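ABC transporter substrate-binding protein (PDB 4I1D) is a periplasmic solute-binding protein that probably captures small molecules for an ABC transporter, possibly polyamines, and holds D-malate in the crystal. Local coordinates at residues A17-V20 with A21-P25; V246-L249 with N250-D254. All blocks are in the same frame, centred on the assembly; numbering follows the deposited sequence.

Interaction 1: A17-V20 with A21-P25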
ATOM      1  N   ALA A  17      -4.875  13.124 -43.047  1.00 49.41           N
ATOM      2  CA  ALA A  17      -5.193  14.322 -43.820  1.00 49.90           C
ATOM      3  C   ALA A  17      -3.942  15.165 -44.031  1.00 50.28           C
ATOM      4  O   ALA A  17      -3.755  15.743 -45.099  1.00 52.43           O
ATOM      5  CB  ALA A  17      -6.268  15.134 -43.119  1.00 49.05           C
ATOM      6  N   GLN A  18      -3.098  15.231 -43.001  1.00 42.47           N
ATOM      7  CA  GLN A  18      -1.833  15.949 -43.077  1.00 45.16           C
ATOM      8  C   GLN A  18      -0.951  15.339 -44.139  1.00 47.41           C
ATOM      9  O   GLN A  18      -0.206  16.035 -44.832  1.00 46.78           O
ATOM     10  CB  GLN A  18      -1.086  15.861 -41.748  1.00 42.23           C
ATOM     11  CG  GLN A  18      -1.718  16.622 -40.602  1.00 41.98           C
ATOM     12  CD  GLN A  18      -0.940  16.383 -39.332  1.00 48.57           C
ATOM     13  OE1 GLN A  18       0.253  16.647 -39.290  1.00 49.10           O
ATOM     14  NE2 GLN A  18      -1.597  15.828 -38.308  1.00 48.09           N
ATOM     15  N   THR A  19      -1.018  14.018 -44.232  1.00 43.64           N
ATOM     16  CA  THR A  19      -0.177  13.279 -45.151  1.00 46.31           C
ATOM     17  C   THR A  19      -0.538  13.647 -46.584  1.00 51.92           C
ATOM     18  O   THR A  19       0.338  13.965 -47.389  1.00 56.61           O
ATOM     19  CB  THR A  19      -0.308  11.763 -44.913  1.00 49.67           C
ATOM     20  OG1 THR A  19       0.277  11.437 -43.644  1.00 48.25           O
ATOM     21  CG2 THR A  19       0.387  10.960 -46.023  1.00 48.25           C
ATOM     22  N   VAL A  20      -1.829  13.619 -46.895  1.00 50.26           N
ATOM     23  CA  VAL A  20      -2.281  13.939 -48.240  1.00 52.67           C
ATOM     24  C   VAL A  20      -1.986  15.394 -48.599  1.00 58.53           C
ATOM     25  O   VAL A  20      -1.440  15.685 -49.662  1.00 62.54           O
ATOM     26  CB  VAL A  20      -3.779  13.700 -48.389  1.00 61.83           C
ATOM     27  CG1 VAL A  20      -4.236  14.139 -49.768  1.00 69.27           C
ATOM     28  CG2 VAL A  20      -4.091  12.234 -48.168  1.00 71.90           C
ATOM     29  N   ALA A  21      -2.339  16.298 -47.691  1.00 56.88           N
ATOM     30  CA  ALA A  21      -2.255  17.733 -47.934  1.00 54.87           C
ATOM     31  C   ALA A  21      -0.850  18.295 -47.801  1.00 54.42           C
ATOM     32  O   ALA A  21      -0.477  19.211 -48.533  1.00 52.66           O
ATOM     33  CB  ALA A  21      -3.179  18.475 -46.973  1.00 53.56           C
ATOM     34  N   ILE A  22      -0.080  17.772 -46.853  1.00 47.99           N
ATOM     35  CA  ILE A  22       1.163  18.432 -46.457  1.00 42.02           C
ATOM     36  C   ILE A  22       2.441  17.596 -46.535  1.00 49.90           C
ATOM     37  O   ILE A  22       3.407  18.012 -47.174  1.00 53.95           O
ATOM     38  CB  ILE A  22       1.040  19.046 -45.057  1.00 48.25           C
ATOM     39  CG1 ILE A  22       0.005  20.173 -45.082  1.00 50.31           C
ATOM     40  CG2 ILE A  22       2.389  19.556 -44.589  1.00 52.13           C
ATOM     41  CD1 ILE A  22      -0.207  20.822 -43.762  1.00 57.08           C
ATOM     42  N   LEU A  23       2.455  16.432 -45.890  1.00 47.67           N
ATOM     43  CA  LEU A  23       3.672  15.628 -45.825  1.00 47.36           C
ATOM     44  C   LEU A  23       4.126  15.132 -47.207  1.00 49.89           C
ATOM     45  O   LEU A  23       5.249  15.401 -47.624  1.00 58.12           O
ATOM     46  CB  LEU A  23       3.503  14.466 -44.844  1.00 52.07           C
ATOM     47  CG  LEU A  23       3.020  14.907 -43.461  1.00 54.79           C
ATOM     48  CD1 LEU A  23       2.927  13.728 -42.489  1.00 62.14           C
ATOM     49  CD2 LEU A  23       3.914  15.997 -42.904  1.00 51.49           C
ATOM     50  N   ASP A  24       3.257  14.424 -47.923  1.00 48.64           N
ATOM     51  CA  ASP A  24       3.617  13.904 -49.249  1.00 50.85           C
ATOM     52  C   ASP A  24       4.059  14.995 -50.229  1.00 59.09           C
ATOM     53  O   ASP A  24       5.101  14.864 -50.871  1.00 63.04           O
ATOM     54  CB  ASP A  24       2.477  13.085 -49.871  1.00 53.50           C
ATOM     55  CG  ASP A  24       2.425  11.664 -49.344  1.00 66.53           C
ATOM     56  OD1 ASP A  24       3.344  11.274 -48.593  1.00 69.63           O
ATOM     57  OD2 ASP A  24       1.476  10.930 -49.694  1.00 73.50           O
ATOM     58  N   PRO A  25       3.268  16.071 -50.358  1.00 59.16           N
ATOM     59  CA  PRO A  25       3.704  17.115 -51.300  1.00 62.14           C
ATOM     60  C   PRO A  25       5.027  17.760 -50.861  1.00 59.02           C
ATOM     61  O   PRO A  25       5.876  18.033 -51.701  1.00 61.66           O
ATOM     62  CB  PRO A  25       2.554  18.134 -51.266  1.00 63.88           C
ATOM     63  CG  PRO A  25       1.362  17.366 -50.719  1.00 64.32           C
ATOM     64  CD  PRO A  25       1.953  16.368 -49.755  1.00 55.89           C
TER

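Interaction 2: V246-L249 with N250-D254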
ATOM      1  N   VAL A 246      14.434  21.955 -40.701  1.00 55.88           N
ATOM      2  CA  VAL A 246      14.174  23.379 -40.879  1.00 61.47           C
ATOM      3  C   VAL A 246      13.545  23.596 -42.252  1.00 57.99           C
ATOM      4  O   VAL A 246      12.562  24.325 -42.387  1.00 56.08           O
ATOM      5  CB  VAL A 246      15.452  24.237 -40.715  1.00 67.81           C
ATOM      6  CG1 VAL A 246      15.146  25.709 -40.974  1.00 64.56           C
ATOM      7  CG2 VAL A 246      16.036  24.054 -39.313  1.00 65.28           C
ATOM      8  N   LYS A 247      14.100  22.929 -43.260  1.00 54.41           N
ATOM      9  CA  LYS A 247      13.569  23.002 -44.621  1.00 64.63           C
ATOM     10  C   LYS A 247      12.128  22.502 -44.713  1.00 65.66           C
ATOM     11  O   LYS A 247      11.302  23.102 -45.401  1.00 66.26           O
ATOM     12  CB  LYS A 247      14.464  22.232 -45.596  1.00 60.41           C
ATOM     13  CG  LYS A 247      15.851  22.830 -45.753  1.00 68.30           C
ATOM     14  CD  LYS A 247      16.748  21.922 -46.587  1.00 80.02           C
ATOM     15  CE  LYS A 247      18.129  22.538 -46.802  1.00 92.23           C
ATOM     16  NZ  LYS A 247      19.100  21.557 -47.370  1.00 98.16           N
ATOM     17  N   PHE A 248      11.826  21.410 -44.019  1.00 58.97           N
ATOM     18  CA  PHE A 248      10.470  20.878 -44.019  1.00 56.37           C
ATOM     19  C   PHE A 248       9.483  21.862 -43.396  1.00 54.44           C
ATOM     20  O   PHE A 248       8.360  22.020 -43.869  1.00 61.99           O
ATOM     21  CB  PHE A 248      10.398  19.548 -43.272  1.00 54.73           C
ATOM     22  CG  PHE A 248       9.006  19.162 -42.883  1.00 56.77           C
ATOM     23  CD1 PHE A 248       8.564  19.330 -41.579  1.00 52.24           C
ATOM     24  CD2 PHE A 248       8.124  18.667 -43.829  1.00 54.48           C
ATOM     25  CE1 PHE A 248       7.274  18.983 -41.218  1.00 50.51           C
ATOM     26  CE2 PHE A 248       6.832  18.323 -43.474  1.00 61.65           C
ATOM     27  CZ  PHE A 248       6.406  18.484 -42.166  1.00 55.14           C
ATOM     28  N   LEU A 249       9.906  22.515 -42.325  1.00 54.33           N
ATOM     29  CA  LEU A 249       9.046  23.464 -41.634  1.00 56.15           C
ATOM     30  C   LEU A 249       8.586  24.532 -42.609  1.00 60.27           C
ATOM     31  O   LEU A 249       7.443  24.977 -42.575  1.00 63.92           O
ATOM     32  CB  LEU A 249       9.793  24.119 -40.474  1.00 53.84           C
ATOM     33  CG  LEU A 249       9.156  23.895 -39.109  1.00 61.79           C
ATOM     34  CD1 LEU A 249       9.033  22.407 -38.836  1.00 59.11           C
ATOM     35  CD2 LEU A 249       9.965  24.586 -38.022  1.00 66.68           C
ATOM     36  N   ASN A 250       9.487  24.939 -43.489  1.00 57.17           N
ATOM     37  CA  ASN A 250       9.151  25.968 -44.446  1.00 60.62           C
ATOM     38  C   ASN A 250       8.106  25.498 -45.463  1.00 63.65           C
ATOM     39  O   ASN A 250       7.176  26.240 -45.789  1.00 59.59           O
ATOM     40  CB  ASN A 250      10.406  26.486 -45.137  1.00 59.61           C
ATOM     41  CG  ASN A 250      10.107  27.620 -46.070  1.00 61.35           C
ATOM     42  OD1 ASN A 250       9.660  28.683 -45.637  1.00 60.49           O
ATOM     43  ND2 ASN A 250      10.342  27.408 -47.360  1.00 64.14           N
ATOM     44  N   GLU A 251       8.255  24.270 -45.957  1.00 58.89           N
ATOM     45  CA  GLU A 251       7.237  23.679 -46.826  1.00 58.27           C
ATOM     46  C   GLU A 251       5.912  23.396 -46.098  1.00 58.50           C
ATOM     47  O   GLU A 251       4.844  23.422 -46.708  1.00 56.40           O
ATOM     48  CB  GLU A 251       7.749  22.398 -47.493  1.00 51.29           C
ATOM     49  CG  GLU A 251       8.714  22.636 -48.653  1.00 67.79           C
ATOM     50  CD  GLU A 251       8.158  23.611 -49.685  1.00 81.72           C
ATOM     51  OE1 GLU A 251       7.126  23.288 -50.320  1.00 80.05           O
ATOM     52  OE2 GLU A 251       8.746  24.706 -49.851  1.00 87.22           O
ATOM     53  N   ALA A 252       5.980  23.117 -44.799  1.00 50.17           N
ATOM     54  CA  ALA A 252       4.792  22.720 -44.057  1.00 46.68           C
ATOM     55  C   ALA A 252       3.826  23.885 -43.875  1.00 52.62           C
ATOM     56  O   ALA A 252       2.618  23.675 -43.756  1.00 53.65           O
ATOM     57  CB  ALA A 252       5.173  22.131 -42.700  1.00 49.00           C
ATOM     58  N   VAL A 253       4.351  25.107 -43.838  1.00 51.44           N
ATOM     59  CA  VAL A 253       3.484  26.275 -43.703  1.00 52.02           C
ATOM     60  C   VAL A 253       3.366  27.037 -45.017  1.00 53.81           C
ATOM     61  O   VAL A 253       2.994  28.207 -45.043  1.00 59.44           O
ATOM     62  CB  VAL A 253       3.923  27.226 -42.563  1.00 55.43           C
ATOM     63  CG1 VAL A 253       3.988  26.477 -41.235  1.00 54.77           C
ATOM     64  CG2 VAL A 253       5.250  27.913 -42.886  1.00 48.60           C
ATOM     65  N   ASP A 254       3.690  26.364 -46.110  1.00 51.43           N
ATOM     66  CA  ASP A 254       3.467  26.920 -47.443  1.00 59.51           C
ATOM     67  C   ASP A 254       1.966  27.177 -47.616  1.00 59.73           C
ATOM     68  O   ASP A 254       1.145  26.300 -47.342  1.00 54.44           O
ATOM     69  CB  ASP A 254       3.991  25.941 -48.503  1.00 64.53           C
ATOM     70  CG  ASP A 254       3.690  26.387 -49.923  1.00 78.20           C
ATOM     71  OD1 ASP A 254       4.583  26.987 -50.568  1.00 81.48           O
ATOM     72  OD2 ASP A 254       2.566  26.120 -50.402  1.00 80.98           O
TER

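Interaction 1: A17-V20 with A21-P25
A wide pi-type turn lies within helix 12-30, the helix of the beta-alpha-beta unit formed with strands 4-9 and 33-38, where residues 17-20 run on into 21-25. Before it the ladder is regular: Ala21 N reaches Ala17 O at 3.0 Å in a nearly straight bond. At Gln18 the spacing changes. Its carbonyl O takes both Ile22 N at 2.7 Å and Leu23 N at 2.9 Å, the two donors arriving from opposite faces of the carbonyl plane; the bond from Leu23, five residues on, is the straighter, 160° against 141° at the hydrogen. The wider spacing then persists for one more step, Asp24 N meeting Thr19 O at 3.0 Å. Next in line is Pro25, whose nitrogen carries no hydrogen. Its CG rests 3.4 Å from Val20 O, and the helix kinks where the ring replaces a bond.

Among the side chains, Thr19 sends its two branches to different partners. With OG1 anti to its carbonyl carbon (chi1 -69°), the hydroxyl lies 3.7 Å from Leu23 CD1 while CG2 approaches the carboxylate of Asp24, 3.8 Å from OD2. That hydroxyl is hydrogen-bonded to Gln15 O and Gln36 NE2, and the Gln18 amide to Tyr102 and Ser9; both thus have their hydrogen bonds outside these two segments. Two donors on Gln18 O and a ring at Val20 O are consistent with a pi bulge, in which one more residue is accommodated while the helix runs on: the backbone bends at the proline while carbonyls 17 to 19 keep their N-H partners.

Interaction 2: V246-L249 with N250-D254
Ala252 N donates to Phe248 O at 2.8 Å, approaching close to the line of the carbonyl bond, although the angle at the hydrogen is only 138°. The remaining rungs are weaker. Glu251 N to Lys247 O is long at 3.3 Å yet fairly straight, whereas Asn250 N divides weakly between Val246 O and Lys247 O. Leu249 O is likewise shared, receiving weak bonds from Ala252 N at 3.2 Å and from Val253 N. The mixed three- and four-residue spacing at Leu249 O is consistent with helix 242-252 tightening toward its end: Val253 is the first residue to leave helical backbone angles, and Asp254 is already the N-cap of the following helix 255-260, its OD2 accepting from His257 N.

The side-chain contact across this turn is apolar. Phe248 has CG anti to its backbone N (chi1 163°), which carries the ring along the helix to Ala252, one turn later. There Ala252 CB sits over one face, 4.2 Å from the ring centroid and 22° from its normal, a CH-pi contact offset toward the rim; the nearest ring atom is CZ, at 3.9 Å from that methyl. Phe7 of strand 4-9 also meets the ring, its plane steeply inclined to that of Phe248. Near the helix end, Val253 CG2 comes 3.7 Å from Leu249 O. The Leu249 side chain packs on Leu233 and Ile235 of strand 219-235, Leu233 touches Ala252 as well, and the Glu251 side chain touches Ser26, Lys29 and Leu30 of helix 12-30.

How the interactions relate
Interaction 1 comes first along the chain, on helix 12-30, and interaction 2 follows more than two hundred residues later at the end of helix 242-252; their centres are 12 Å apart. The two helices meet directly: Leu23 CD2 lies 3.6 Å from Phe248 CZ, and Ile22 CG2 lies 4.0 Å from Ala252 CA. Phe7 of strand 4-9 touches both Leu23 and Phe248, while helix 255-260 contacts Ala21, Ile22 and Pro25. Early and late parts of the sequence thus pack together beside the sheet, as expected of periplasmic binding proteins, whose lobes are built from segments far apart in sequence; both lie away from the D-malate site, the Gln18 side chain about 10 Å from the ligand.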